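Local coordinates for protein proliferating cell nuclear antigen (Entamoeba histolytica, PDB 3P91) that probably acts as a ring-shaped sliding clamp on DNA that raises the processivity of DNA polymerase delta during replication, at residues Glu147-Thr152 against Lys220-Ala225; Pro237-Phe242 against Val248-Leu253. One frame throughout, in Å; residues are numbered along the deposited sequence.

Interaction 1: Glu147-Thr152 against Lys220-Ala225; sequences EFLKIT and KSAPLA
The contact belongs to the helical layer of the sliding clamp, where helix 145-158 meets the 3-10 turn that follows helix 212-218. Leu-149 carries it from the helix side. CG of Leu-149 is anti to the backbone N (chi1 174°), and with chi2 at 52° the two methyls face the turn. They part there. CD1 of Leu-149 lies 4.0 Å from the backbone N of Lys-220 and 4.1 Å from CG of the same lysine. CD2 of Leu-149 reaches CB of Ala-222 at 4.3 Å. The touch on the lysine is to its backbone and the root of its side chain. The contact is small and loose, van der Waals in kind, with no hydrogen bond across it. Each segment holds itself together instead. In the helix, OG1 of Thr-152 bonds to O of Leu-149 at 2.7 Å, the side-chain bond to the preceding turn that helical threonines often make. In the turn, N of Ala-225 bonds to O of Ala-222 at 3.0 Å. Ser-145 OG, in the first turn of the same helix, bonds to Ala-225 O and so adds a polar tie between helix and turn. Such packing between neighbouring helical elements over a beta-sheet is typical of the PCNA clamp fold.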
ATOM      1  N   GLU A 147      12.663  -9.834 -14.195  1.00 26.46           N
ATOM      2  CA  GLU A 147      12.037  -9.494 -15.470  1.00 26.15           C
ATOM      3  C   GLU A 147      11.091 -10.607 -15.883  1.00 24.79           C
ATOM      4  O   GLU A 147      10.035 -10.356 -16.458  1.00 25.48           O
ATOM      5  CB  GLU A 147      13.082  -9.259 -16.562  1.00 25.44           C
ATOM      6  N   PHE A 148      11.462 -11.841 -15.579  1.00 25.08           N
ATOM      7  CA  PHE A 148      10.574 -12.954 -15.870  1.00 25.88           C
ATOM      8  C   PHE A 148       9.302 -12.900 -15.025  1.00 25.69           C
ATOM      9  O   PHE A 148       8.220 -13.274 -15.479  1.00 24.57           O
ATOM     10  CB  PHE A 148      11.274 -14.292 -15.668  1.00 26.27           C
ATOM     11  CG  PHE A 148      10.403 -15.464 -15.989  1.00 25.29           C
ATOM     12  CD1 PHE A 148      10.063 -15.744 -17.300  1.00 25.94           C
ATOM     13  CD2 PHE A 148       9.899 -16.266 -14.985  1.00 23.57           C
ATOM     14  CE1 PHE A 148       9.251 -16.820 -17.602  1.00 25.93           C
ATOM     15  CE2 PHE A 148       9.086 -17.333 -15.281  1.00 23.81           C
ATOM     16  CZ  PHE A 148       8.763 -17.615 -16.588  1.00 23.44           C
ATOM     17  N   LEU A 149       9.432 -12.436 -13.791  1.00 24.91           N
ATOM     18  CA  LEU A 149       8.271 -12.316 -12.930  1.00 23.96           C
ATOM     19  C   LEU A 149       7.331 -11.238 -13.461  1.00 25.74           C
ATOM     20  O   LEU A 149       6.114 -11.423 -13.525  1.00 25.32           O
ATOM     21  CB  LEU A 149       8.704 -11.989 -11.506  1.00 24.76           C
ATOM     22  CG  LEU A 149       7.574 -11.695 -10.527  1.00 21.39           C
ATOM     23  CD1 LEU A 149       6.540 -12.806 -10.548  1.00 20.74           C
ATOM     24  CD2 LEU A 149       8.146 -11.496  -9.145  1.00 20.05           C
ATOM     25  N   LYS A 150       7.902 -10.106 -13.841  1.00 25.85           N
ATOM     26  CA  LYS A 150       7.105  -9.007 -14.363  1.00 25.98           C
ATOM     27  C   LYS A 150       6.216  -9.520 -15.475  1.00 26.49           C
ATOM     28  O   LYS A 150       5.029  -9.197 -15.553  1.00 24.76           O
ATOM     29  CB  LYS A 150       8.016  -7.915 -14.910  1.00 26.86           C
ATOM     30  CG  LYS A 150       7.274  -6.779 -15.558  1.00 28.83           C
ATOM     31  CD  LYS A 150       8.234  -5.861 -16.290  1.00 35.92           C
ATOM     32  CE  LYS A 150       7.603  -4.497 -16.530  1.00 42.41           C
ATOM     33  NZ  LYS A 150       6.222  -4.604 -17.085  1.00 40.27           N
ATOM     34  N   ILE A 151       6.814 -10.338 -16.331  1.00 26.40           N
ATOM     35  CA  ILE A 151       6.132 -10.838 -17.500  1.00 24.37           C
ATOM     36  C   ILE A 151       4.986 -11.743 -17.107  1.00 23.91           C
ATOM     37  O   ILE A 151       3.875 -11.579 -17.590  1.00 26.29           O
ATOM     38  CB  ILE A 151       7.090 -11.583 -18.410  1.00 24.97           C
ATOM     39  CG1 ILE A 151       8.165 -10.622 -18.919  1.00 26.12           C
ATOM     40  CG2 ILE A 151       6.335 -12.208 -19.569  1.00 24.19           C
ATOM     41  CD1 ILE A 151       9.164 -11.263 -19.855  1.00 24.03           C
ATOM     42  N   THR A 152       5.248 -12.698 -16.226  1.00 25.04           N
ATOM     43  CA  THR A 152       4.179 -13.565 -15.752  1.00 24.32           C
ATOM     44  C   THR A 152       3.034 -12.712 -15.210  1.00 25.05           C
ATOM     45  O   THR A 152       1.860 -13.029 -15.400  1.00 25.03           O
ATOM     46  CB  THR A 152       4.672 -14.605 -14.698  1.00 23.53           C
ATOM     47  OG1 THR A 152       5.220 -13.937 -13.557  1.00 25.45           O
ATOM     48  CG2 THR A 152       5.735 -15.491 -15.289  1.00 21.80           C
ATOM     49  N   LYS A 220       7.207 -16.351  -8.848  1.00 23.12           N
ATOM     50  CA  LYS A 220       7.316 -15.555  -7.632  1.00 22.74           C
ATOM     51  C   LYS A 220       8.468 -16.000  -6.746  1.00 22.21           C
ATOM     52  O   LYS A 220       8.671 -15.441  -5.673  1.00 25.36           O
ATOM     53  CB  LYS A 220       6.019 -15.613  -6.836  1.00 22.73           C
ATOM     54  CG  LYS A 220       4.821 -15.073  -7.566  1.00 24.37           C
ATOM     55  CD  LYS A 220       3.562 -15.306  -6.751  1.00 29.08           C
ATOM     56  CE  LYS A 220       2.318 -14.923  -7.533  1.00 33.15           C
ATOM     57  NZ  LYS A 220       1.083 -15.249  -6.770  1.00 39.91           N
ATOM     58  N   SER A 221       9.215 -17.004  -7.190  1.00 21.99           N
ATOM     59  CA  SER A 221      10.376 -17.489  -6.450  1.00 21.98           C
ATOM     60  C   SER A 221      11.618 -16.662  -6.767  1.00 23.58           C
ATOM     61  O   SER A 221      12.714 -16.956  -6.290  1.00 25.49           O
ATOM     62  CB  SER A 221      10.630 -18.962  -6.763  1.00 20.62           C
ATOM     63  OG  SER A 221       9.536 -19.756  -6.351  1.00 21.12           O
ATOM     64  N   ALA A 222      11.429 -15.622  -7.575  1.00 23.49           N
ATOM     65  CA  ALA A 222      12.509 -14.745  -8.027  1.00 23.11           C
ATOM     66  C   ALA A 222      13.492 -14.315  -6.934  1.00 23.31           C
ATOM     67  O   ALA A 222      14.695 -14.297  -7.161  1.00 27.62           O
ATOM     68  CB  ALA A 222      11.928 -13.518  -8.744  1.00 21.61           C
ATOM     69  N   PRO A 223      12.987 -13.959  -5.750  1.00 22.35           N
ATOM     70  CA  PRO A 223      13.871 -13.533  -4.657  1.00 25.54           C
ATOM     71  C   PRO A 223      15.032 -14.491  -4.359  1.00 24.07           C
ATOM     72  O   PRO A 223      16.052 -14.062  -3.825  1.00 22.81           O
ATOM     73  CB  PRO A 223      12.923 -13.472  -3.459  1.00 26.45           C
ATOM     74  CG  PRO A 223      11.610 -13.129  -4.055  1.00 23.23           C
ATOM     75  CD  PRO A 223      11.567 -13.867  -5.368  1.00 24.45           C
ATOM     76  N   LEU A 224      14.889 -15.760  -4.717  1.00 24.09           N
ATOM     77  CA  LEU A 224      15.916 -16.748  -4.406  1.00 22.96           C
ATOM     78  C   LEU A 224      17.177 -16.589  -5.232  1.00 24.21           C
ATOM     79  O   LEU A 224      18.242 -17.067  -4.845  1.00 27.05           O
ATOM     80  CB  LEU A 224      15.378 -18.165  -4.589  1.00 22.92           C
ATOM     81  CG  LEU A 224      14.577 -18.766  -3.440  1.00 24.59           C
ATOM     82  CD1 LEU A 224      14.046 -20.110  -3.866  1.00 26.96           C
ATOM     83  CD2 LEU A 224      15.430 -18.904  -2.197  1.00 21.93           C
ATOM     84  N   ALA A 225      17.062 -15.924  -6.373  1.00 25.11           N
ATOM     85  CA  ALA A 225      18.150 -15.934  -7.334  1.00 25.52           C
ATOM     86  C   ALA A 225      17.996 -14.810  -8.323  1.00 25.47           C
ATOM     87  O   ALA A 225      16.886 -14.510  -8.742  1.00 24.84           O
ATOM     88  CB  ALA A 225      18.168 -17.253  -8.059  1.00 26.89           C
TER

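Interaction 2: Pro237-Phe242 against Val248-Leu253; sequences PLIMEF and VLKFYL
Six backbone hydrogen bonds join Leu-238, Met-240 and Phe-242 to Leu-253, Phe-251 and Leu-249, two for each pair. At the Phe-242 end, N of Phe-242 meets O of Leu-249 at 2.7 Å with an N-H...O angle of 164°. The return bond, from N of Leu-249 to O of Phe-242, is 2.8 Å long, and its donor stands above the carbonyl plane. Ile-239 and Glu-241 form non-hydrogen-bonded pairs with Tyr-252 and Lys-250. Here CA-H...O contacts add to the ladder, such as CA of Ile-239 to O of Phe-251 at 3.3 Å. The two strands are the arms of the last beta hairpin of each subunit. Strand 227-232 continues the sheet beyond one arm and strand 52-57 beyond the other. On the face with Glu-241, the acid and Lys-250 lie side by side. OE2 of Glu-241 is 4.1 Å from NZ of Lys-250, too far for a salt bridge. CG of Glu-241 touches CG2 of Val-248 at 3.6 Å. Next along, Ile-239 lays CG2 over one face of the Tyr-252 ring. On the other face of the sheet, CE2 of Phe-242 comes to the edge of the Phe-251 ring, 4.0 Å from its CE2. With CG of Phe-251 beside its own N (chi1 -58°), the ring edge also meets O of Met-240, the acceptor of that N. Phe-218 of helix 212-218 stacks on Phe-251.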
ATOM      1  N   PRO A 237       8.147 -32.277 -19.434  1.00 22.57           N
ATOM      2  CA  PRO A 237       7.995 -31.140 -18.517  1.00 25.73           C
ATOM      3  C   PRO A 237       9.129 -30.120 -18.547  1.00 25.85           C
ATOM      4  O   PRO A 237      10.309 -30.465 -18.625  1.00 23.93           O
ATOM      5  CB  PRO A 237       7.886 -31.795 -17.125  1.00 21.73           C
ATOM      6  CG  PRO A 237       8.168 -33.229 -17.318  1.00 24.22           C
ATOM      7  CD  PRO A 237       7.879 -33.552 -18.759  1.00 24.10           C
ATOM      8  N   LEU A 238       8.735 -28.855 -18.498  1.00 22.30           N
ATOM      9  CA  LEU A 238       9.664 -27.755 -18.350  1.00 22.48           C
ATOM     10  C   LEU A 238      10.262 -27.762 -16.948  1.00 22.35           C
ATOM     11  O   LEU A 238       9.647 -28.250 -16.006  1.00 21.07           O
ATOM     12  CB  LEU A 238       8.919 -26.440 -18.583  1.00 22.86           C
ATOM     13  CG  LEU A 238       9.565 -25.132 -18.130  1.00 20.88           C
ATOM     14  CD1 LEU A 238      10.527 -24.590 -19.162  1.00 19.64           C
ATOM     15  CD2 LEU A 238       8.490 -24.135 -17.809  1.00 17.42           C
ATOM     16  N   ILE A 239      11.467 -27.217 -16.819  1.00 22.66           N
ATOM     17  CA  ILE A 239      12.056 -26.965 -15.513  1.00 20.40           C
ATOM     18  C   ILE A 239      12.245 -25.471 -15.321  1.00 21.25           C
ATOM     19  O   ILE A 239      12.776 -24.781 -16.191  1.00 21.87           O
ATOM     20  CB  ILE A 239      13.440 -27.612 -15.365  1.00 21.36           C
ATOM     21  CG1 ILE A 239      13.456 -29.001 -15.977  1.00 20.01           C
ATOM     22  CG2 ILE A 239      13.851 -27.684 -13.901  1.00 20.00           C
ATOM     23  CD1 ILE A 239      14.821 -29.590 -15.996  1.00 21.43           C
ATOM     24  N   MET A 240      11.804 -24.969 -14.177  1.00 21.00           N
ATOM     25  CA  MET A 240      12.102 -23.600 -13.801  1.00 21.18           C
ATOM     26  C   MET A 240      12.947 -23.664 -12.540  1.00 19.72           C
ATOM     27  O   MET A 240      12.461 -24.055 -11.490  1.00 21.08           O
ATOM     28  CB  MET A 240      10.814 -22.812 -13.560  1.00 22.16           C
ATOM     29  CG  MET A 240      11.000 -21.308 -13.471  1.00 21.82           C
ATOM     30  SD  MET A 240       9.445 -20.450 -13.133  1.00 30.38           S
ATOM     31  CE  MET A 240       8.529 -20.831 -14.616  1.00 18.92           C
ATOM     32  N   GLU A 241      14.218 -23.302 -12.661  1.00 21.50           N
ATOM     33  CA  GLU A 241      15.162 -23.436 -11.560  1.00 22.18           C
ATOM     34  C   GLU A 241      15.622 -22.108 -10.969  1.00 22.66           C
ATOM     35  O   GLU A 241      16.045 -21.205 -11.682  1.00 22.45           O
ATOM     36  CB  GLU A 241      16.389 -24.212 -12.020  1.00 23.80           C
ATOM     37  CG  GLU A 241      17.554 -24.094 -11.057  1.00 25.03           C
ATOM     38  CD  GLU A 241      18.840 -24.645 -11.630  1.00 28.73           C
ATOM     39  OE1 GLU A 241      19.896 -24.009 -11.441  1.00 33.02           O
ATOM     40  OE2 GLU A 241      18.795 -25.716 -12.269  1.00 31.14           O
ATOM     41  N   PHE A 242      15.550 -22.007  -9.649  1.00 22.85           N
ATOM     42  CA  PHE A 242      16.108 -20.876  -8.932  1.00 21.23           C
ATOM     43  C   PHE A 242      17.264 -21.341  -8.048  1.00 24.71           C
ATOM     44  O   PHE A 242      17.056 -21.815  -6.932  1.00 23.79           O
ATOM     45  CB  PHE A 242      15.032 -20.199  -8.088  1.00 20.67           C
ATOM     46  CG  PHE A 242      13.902 -19.648  -8.892  1.00 20.83           C
ATOM     47  CD1 PHE A 242      13.934 -18.342  -9.352  1.00 22.05           C
ATOM     48  CD2 PHE A 242      12.813 -20.439  -9.211  1.00 21.31           C
ATOM     49  CE1 PHE A 242      12.898 -17.835 -10.111  1.00 20.60           C
ATOM     50  CE2 PHE A 242      11.772 -19.932  -9.965  1.00 20.10           C
ATOM     51  CZ  PHE A 242      11.816 -18.632 -10.415  1.00 19.43           C
ATOM     52  N   VAL A 248      19.010 -24.577  -4.026  1.00 22.69           N
ATOM     53  CA  VAL A 248      18.413 -24.554  -5.346  1.00 22.49           C
ATOM     54  C   VAL A 248      16.968 -24.979  -5.246  1.00 22.66           C
ATOM     55  O   VAL A 248      16.616 -25.830  -4.433  1.00 24.17           O
ATOM     56  CB  VAL A 248      19.177 -25.452  -6.346  1.00 26.12           C
ATOM     57  CG1 VAL A 248      19.089 -26.912  -5.935  1.00 24.66           C
ATOM     58  CG2 VAL A 248      18.658 -25.235  -7.780  1.00 25.76           C
ATOM     59  N   LEU A 249      16.128 -24.353  -6.058  1.00 22.80           N
ATOM     60  CA  LEU A 249      14.706 -24.628  -6.054  1.00 19.65           C
ATOM     61  C   LEU A 249      14.301 -24.930  -7.479  1.00 20.43           C
ATOM     62  O   LEU A 249      14.707 -24.230  -8.398  1.00 22.92           O
ATOM     63  CB  LEU A 249      13.947 -23.415  -5.534  1.00 19.91           C
ATOM     64  CG  LEU A 249      12.424 -23.522  -5.577  1.00 24.07           C
ATOM     65  CD1 LEU A 249      11.947 -24.660  -4.687  1.00 22.48           C
ATOM     66  CD2 LEU A 249      11.768 -22.206  -5.172  1.00 23.41           C
ATOM     67  N   LYS A 250      13.521 -25.983  -7.678  1.00 19.23           N
ATOM     68  CA  LYS A 250      13.106 -26.339  -9.026  1.00 20.73           C
ATOM     69  C   LYS A 250      11.649 -26.731  -9.095  1.00 22.25           C
ATOM     70  O   LYS A 250      11.117 -27.339  -8.166  1.00 22.24           O
ATOM     71  CB  LYS A 250      13.946 -27.483  -9.578  1.00 20.39           C
ATOM     72  CG  LYS A 250      15.376 -27.134  -9.838  1.00 21.52           C
ATOM     73  CD  LYS A 250      16.119 -28.396 -10.140  1.00 24.78           C
ATOM     74  CE  LYS A 250      17.576 -28.149 -10.421  1.00 27.82           C
ATOM     75  NZ  LYS A 250      18.237 -29.464 -10.638  1.00 33.06           N
ATOM     76  N   PHE A 251      11.017 -26.374 -10.208  1.00 21.36           N
ATOM     77  CA  PHE A 251       9.650 -26.772 -10.480  1.00 21.68           C
ATOM     78  C   PHE A 251       9.609 -27.544 -11.777  1.00 21.10           C
ATOM     79  O   PHE A 251      10.358 -27.239 -12.703  1.00 20.88           O
ATOM     80  CB  PHE A 251       8.766 -25.551 -10.616  1.00 20.39           C
ATOM     81  CG  PHE A 251       8.772 -24.678  -9.422  1.00 19.29           C
ATOM     82  CD1 PHE A 251       7.841 -24.855  -8.424  1.00 20.43           C
ATOM     83  CD2 PHE A 251       9.700 -23.671  -9.299  1.00 19.94           C
ATOM     84  CE1 PHE A 251       7.834 -24.042  -7.316  1.00 22.29           C
ATOM     85  CE2 PHE A 251       9.699 -22.854  -8.199  1.00 21.20           C
ATOM     86  CZ  PHE A 251       8.764 -23.041  -7.201  1.00 21.23           C
ATOM     87  N   TYR A 252       8.724 -28.535 -11.838  1.00 21.42           N
ATOM     88  CA  TYR A 252       8.556 -29.355 -13.028  1.00 20.08           C
ATOM     89  C   TYR A 252       7.124 -29.282 -13.492  1.00 20.39           C
ATOM     90  O   TYR A 252       6.209 -29.633 -12.746  1.00 19.83           O
ATOM     91  CB  TYR A 252       8.910 -30.807 -12.732  1.00 20.95           C
ATOM     92  CG  TYR A 252      10.350 -31.018 -12.348  1.00 19.71           C
ATOM     93  CD1 TYR A 252      11.257 -31.515 -13.266  1.00 18.65           C
ATOM     94  CD2 TYR A 252      10.805 -30.717 -11.066  1.00 20.05           C
ATOM     95  CE1 TYR A 252      12.572 -31.716 -12.928  1.00 19.39           C
ATOM     96  CE2 TYR A 252      12.130 -30.911 -10.715  1.00 19.31           C
ATOM     97  CZ  TYR A 252      13.008 -31.417 -11.657  1.00 21.85           C
ATOM     98  OH  TYR A 252      14.332 -31.627 -11.344  1.00 24.35           O
ATOM     99  N   LEU A 253       6.934 -28.828 -14.727  1.00 21.13           N
ATOM    100  CA  LEU A 253       5.598 -28.659 -15.271  1.00 21.06           C
ATOM    101  C   LEU A 253       5.473 -29.206 -16.691  1.00 22.26           C
ATOM    102  O   LEU A 253       6.216 -28.821 -17.596  1.00 23.07           O
ATOM    103  CB  LEU A 253       5.185 -27.188 -15.224  1.00 19.12           C
ATOM    104  CG  LEU A 253       3.756 -26.916 -15.691  1.00 21.34           C
ATOM    105  CD1 LEU A 253       2.738 -27.552 -14.754  1.00 20.46           C
ATOM    106  CD2 LEU A 253       3.511 -25.420 -15.824  1.00 23.13           C
TER

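Following the chain, helix 145-158 comes first. Interaction 1 closes a long loop from it to the turn after helix 212-218, 68 residues on at the closest ends. The chain then runs through strand 227-232 into the hairpin, where interaction 2 closes a short loop. The two are in series and neither encloses the other. The centres of interaction 1 and interaction 2 are about 13 Å apart, and the two contacts touch. Ser-221 of the turn packs on Phe-242, Leu-249 and Phe-251 of the hairpin, and CD1 of Leu-224 lies 3.4 Å from CD2 of Leu-249. The turn therefore joins helix 145-158 to the sheet that contains strands 238-244 and 247-253.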